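PDB 2FD4: effector protein HopAB2 from Pseudomonas syringae, which acts as a type III effector of tomato infection that suppresses host programmed cell death, its C-terminal domain being a U-box-like E3 ubiquitin ligase. Local coordinates for residues A6-P9 with I10-Q13; T107-A110 with E111-A114. All blocks are in the same frame, centred on the assembly; numbering follows the deposited sequence.

Contact 1. Residues A6-P9 with I10-Q13; sequences ALDP and IASQ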
loop_
_atom_site.group_PDB
_atom_site.type_symbol
_atom_site.label_atom_id
_atom_site.label_comp_id
_atom_site.label_asym_id
_atom_site.label_seq_id
_atom_site.Cartn_x
_atom_site.Cartn_y
_atom_site.Cartn_z
ATOM N N ALA A 6 -8.176 16.641 -6.179
ATOM C CA ALA A 6 -7.747 15.646 -7.167
ATOM C C ALA A 6 -8.074 14.242 -6.700
ATOM O O ALA A 6 -7.895 13.914 -5.522
ATOM C CB ALA A 6 -6.271 15.753 -7.378
ATOM N N LEU A 7 -8.532 13.416 -7.625
ATOM C CA LEU A 7 -8.660 12.005 -7.370
ATOM C C LEU A 7 -7.468 11.256 -7.915
ATOM O O LEU A 7 -7.295 11.120 -9.120
ATOM C CB LEU A 7 -9.926 11.448 -8.020
ATOM C CG LEU A 7 -10.174 9.955 -7.658
ATOM C CD1 LEU A 7 -10.398 9.802 -6.172
ATOM C CD2 LEU A 7 -11.357 9.462 -8.486
ATOM N N ASP A 8 -6.622 10.775 -7.037
ATOM C CA ASP A 8 -5.403 10.145 -7.531
ATOM C C ASP A 8 -5.743 8.792 -8.168
ATOM O O ASP A 8 -6.486 8.013 -7.578
ATOM C CB ASP A 8 -4.406 10.000 -6.394
ATOM C CG ASP A 8 -3.101 9.453 -6.839
ATOM O OD1 ASP A 8 -3.076 8.233 -7.103
ATOM O OD2 ASP A 8 -2.099 10.225 -6.952
ATOM N N PRO A 9 -5.237 8.516 -9.405
ATOM C CA PRO A 9 -5.524 7.308 -10.211
ATOM C C PRO A 9 -5.062 5.984 -9.566
ATOM O O PRO A 9 -5.564 4.895 -9.920
ATOM C CB PRO A 9 -4.770 7.537 -11.514
ATOM C CG PRO A 9 -4.154 8.889 -11.432
ATOM C CD PRO A 9 -4.429 9.514 -10.131
ATOM N N ILE A 10 -4.100 6.100 -8.651
ATOM C CA ILE A 10 -3.554 4.957 -7.888
ATOM C C ILE A 10 -4.258 4.891 -6.530
ATOM O O ILE A 10 -4.866 3.878 -6.231
ATOM C CB ILE A 10 -2.025 5.066 -7.721
ATOM C CG1 ILE A 10 -1.369 5.009 -9.096
ATOM C CG2 ILE A 10 -1.473 3.986 -6.736
ATOM C CD1 ILE A 10 0.082 5.299 -9.066
ATOM N N ALA A 11 -4.231 5.965 -5.737
ATOM C CA ALA A 11 -4.808 5.847 -4.385
ATOM C C ALA A 11 -6.344 5.575 -4.400
ATOM O O ALA A 11 -6.912 5.001 -3.419
ATOM C CB ALA A 11 -4.499 7.066 -3.536
ATOM N N SER A 12 -7.031 6.009 -5.462
ATOM C CA SER A 12 -8.466 5.733 -5.608
ATOM C C SER A 12 -8.777 4.206 -5.760
ATOM O O SER A 12 -9.915 3.782 -5.626
ATOM C CB SER A 12 -9.084 6.511 -6.753
ATOM O OG SER A 12 -8.681 5.957 -8.006
ATOM N N GLN A 13 -7.763 3.384 -5.990
ATOM C CA GLN A 13 -7.968 1.915 -6.035
ATOM C C GLN A 13 -7.946 1.197 -4.683
ATOM O O GLN A 13 -8.220 -0.007 -4.587
ATOM C CB GLN A 13 -6.925 1.297 -6.949
ATOM C CG GLN A 13 -7.152 1.664 -8.370
ATOM C CD GLN A 13 -6.165 1.032 -9.306
ATOM O OE1 GLN A 13 -6.105 -0.199 -9.409
ATOM N NE2 GLN A 13 -5.382 1.855 -10.007
#

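Contact 2. Residues T107-A110 with E111-A114; sequences TLNA and ENIA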
loop_
_atom_site.group_PDB
_atom_site.type_symbol
_atom_site.label_atom_id
_atom_site.label_comp_id
_atom_site.label_asym_id
_atom_site.label_seq_id
_atom_site.Cartn_x
_atom_site.Cartn_y
_atom_site.Cartn_z
ATOM N N THR A 107 8.288 -1.657 -13.166
ATOM C CA THR A 107 7.218 -0.692 -13.477
ATOM C C THR A 107 6.046 -0.917 -12.553
ATOM O O THR A 107 5.566 -2.046 -12.414
ATOM C CB THR A 107 6.705 -0.828 -14.913
ATOM O OG1 THR A 107 7.793 -0.693 -15.838
ATOM C CG2 THR A 107 5.625 0.228 -15.191
ATOM N N LEU A 108 5.566 0.161 -11.951
ATOM C CA LEU A 108 4.417 0.144 -11.028
ATOM C C LEU A 108 3.642 1.453 -11.222
ATOM O O LEU A 108 4.192 2.543 -11.115
ATOM C CB LEU A 108 4.883 0.026 -9.593
ATOM C CG LEU A 108 3.815 -0.249 -8.523
ATOM C CD1 LEU A 108 3.251 -1.620 -8.702
ATOM C CD2 LEU A 108 4.395 -0.145 -7.165
ATOM N N ASN A 109 2.360 1.318 -11.521
ATOM C CA ASN A 109 1.489 2.440 -11.917
ATOM C C ASN A 109 0.022 2.043 -11.662
ATOM O O ASN A 109 -0.247 0.979 -11.053
ATOM C CB ASN A 109 1.779 2.811 -13.410
ATOM C CG ASN A 109 1.640 1.637 -14.354
ATOM O OD1 ASN A 109 0.937 0.679 -14.055
ATOM N ND2 ASN A 109 2.352 1.682 -15.519
ATOM N N ALA A 110 -0.919 2.908 -12.070
ATOM C CA ALA A 110 -2.374 2.643 -11.911
ATOM C C ALA A 110 -2.778 1.351 -12.546
ATOM O O ALA A 110 -3.658 0.641 -12.061
ATOM C CB ALA A 110 -3.225 3.782 -12.497
ATOM N N GLU A 111 -2.131 1.031 -13.669
ATOM C CA GLU A 111 -2.493 -0.106 -14.427
ATOM C C GLU A 111 -2.306 -1.417 -13.652
ATOM O O GLU A 111 -3.129 -2.305 -13.775
ATOM C CB GLU A 111 -1.684 -0.110 -15.734
ATOM C CG GLU A 111 -2.053 0.960 -16.732
ATOM C CD GLU A 111 -1.952 2.438 -16.264
ATOM O OE1 GLU A 111 -0.956 2.825 -15.631
ATOM O OE2 GLU A 111 -2.878 3.244 -16.604
ATOM N N ASN A 112 -1.233 -1.567 -12.879
ATOM C CA ASN A 112 -0.950 -2.850 -12.220
ATOM C C ASN A 112 -0.878 -2.823 -10.678
ATOM O O ASN A 112 -0.571 -3.831 -10.044
ATOM C CB ASN A 112 0.348 -3.454 -12.779
ATOM C CG ASN A 112 1.616 -2.679 -12.363
ATOM O OD1 ASN A 112 1.556 -1.556 -11.850
ATOM N ND2 ASN A 112 2.783 -3.301 -12.600
ATOM N N ILE A 113 -1.202 -1.695 -10.033
ATOM C CA ILE A 113 -0.988 -1.614 -8.566
ATOM C C ILE A 113 -1.794 -2.704 -7.820
ATOM O O ILE A 113 -1.343 -3.269 -6.813
ATOM C CB ILE A 113 -1.344 -0.186 -8.042
ATOM C CG1 ILE A 113 -1.078 -0.080 -6.544
ATOM C CG2 ILE A 113 -2.760 0.160 -8.348
ATOM C CD1 ILE A 113 0.338 -0.259 -6.163
ATOM N N ALA A 114 -2.956 -3.062 -8.350
ATOM C CA ALA A 114 -3.839 -3.989 -7.627
ATOM C C ALA A 114 -3.265 -5.419 -7.621
ATOM O O ALA A 114 -3.649 -6.221 -6.783
ATOM C CB ALA A 114 -5.187 -3.993 -8.211
HETATM O O HOH W 1 -4.449 -1.826 -10.666
#

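Contact 1. Residues A6-P9 with I10-Q13
With chi1 at -176°, Asp8 turns its carboxylate away from its own backbone N and in beside its carbonyl carbon, which sets OD1 ahead of the next turn, facing the N-H groups of Ile10 and Ala11. Gln13 folds back differently: its CG lies beside its backbone N, and the chain then runs extended to carry the amide to Pro9. Asp8 OD1 accepts from Ile10 N at 2.8 Å and from Ala11 N at 2.9 Å, the latter nearly straight at 165°. Both donors meet OD1 on its anti side but from opposite faces of the carboxylate plane, a pincer that should fix the rotation of the group and would be expected to favour its ionised form. The carbonyl of the same residue closes the turn, Asp8 O taking Ser12 N at 3.0 Å, with a weak extra bond from Ser12 OG. Side-chain and main-chain acceptors of one aspartate thus bind successive N-H groups, which defines an Asx motif; Pro9, having no N-H to offer, fits the position just after Asp8. The 3-10 turn that follows is marked by Gln13 N to Ile10 O, 2.9 Å. Gln13 NE2, whose strongest partner is Ala110 O, also donates to Pro9 O at 3.0 Å, with an N-H...O angle of 172°, in both amide and carbonyl planes. On the outer side, Leu7 CD1 rests alongside Ser12 CB at 3.6 Å. The turn precedes strand 18-21 and lies against helix 88-97: Asp8 touches Lys89 and Ala92, Ala11 also meets Lys89, and Ile10 packs on Leu95, about 8 Å from the side chain of Phe94, a proposed E2-binding residue. Ile10 and Gln13 also touch Ile113 of helix 113-116.

Contact 2. Residues T107-A110 with E111-A114
Asn109 O is gripped by two successive backbone N-H groups. Asn112 N lies 3.3 Å from it and well above the carbonyl plane, whereas Ile113 N, at 3.0 Å, makes a weak, strongly bent bond. The side chain of Asn112 both accepts and donates, reaching back over Leu108 with chi1 at 70°: OD1 accepts from Asn109 N at 3.0 Å, and ND2 donates to Thr107 O at 3.1 Å, a fairly straight bond (164°) in the amide plane. Asn109 OD1 in turn receives Asn112 N weakly, at 3.3 Å. This reciprocal pair, three residues apart just before helix 113-116, resembles a capping box with one weak half. Leu108, near the inferred E2-binding Pro102, crosses the Asn112 side chain at about a right angle; its CD1 sits beside Asn112 OD1 and meets Ile113 CD1 at 4.1 Å, both residues packing on Leu64 of strand 61-65. Glu111, bent at chi2, brings OE1 to 3.1 Å from Asn109 CG with the planes 84° apart; OE1 and Asn109 OD1 are both acceptors, so this is close packing and not a bond. A water links Ala110 O, 2.9 Å away, with Ala114 N. Because the Asn112 amide accepts at one end and donates at the other, its rotation and the identity of its oxygen end are settled.

In the fold
From the N terminus, contact 1 comes first, a tight turn that closes within residues 6-13 ahead of strand 18-21. Contact 2 opens much later, after strands 61-65 and 83-87 and helix 88-97, and turns the chain at 107-114 into helix 113-116 and strand 117-121. The two are in series, neither enclosing the other, yet they meet in space. A probable hydrogen bond from Gln13 NE2 to Ala110 O, 2.9 Å, leads the tie, and Ile10 CG1 packs 3.7 Å from Ala110 N. Both contacts also touch helix 88-97 through Leu95, so the N-terminal segment, that helix and the approach to the last strand are packed together.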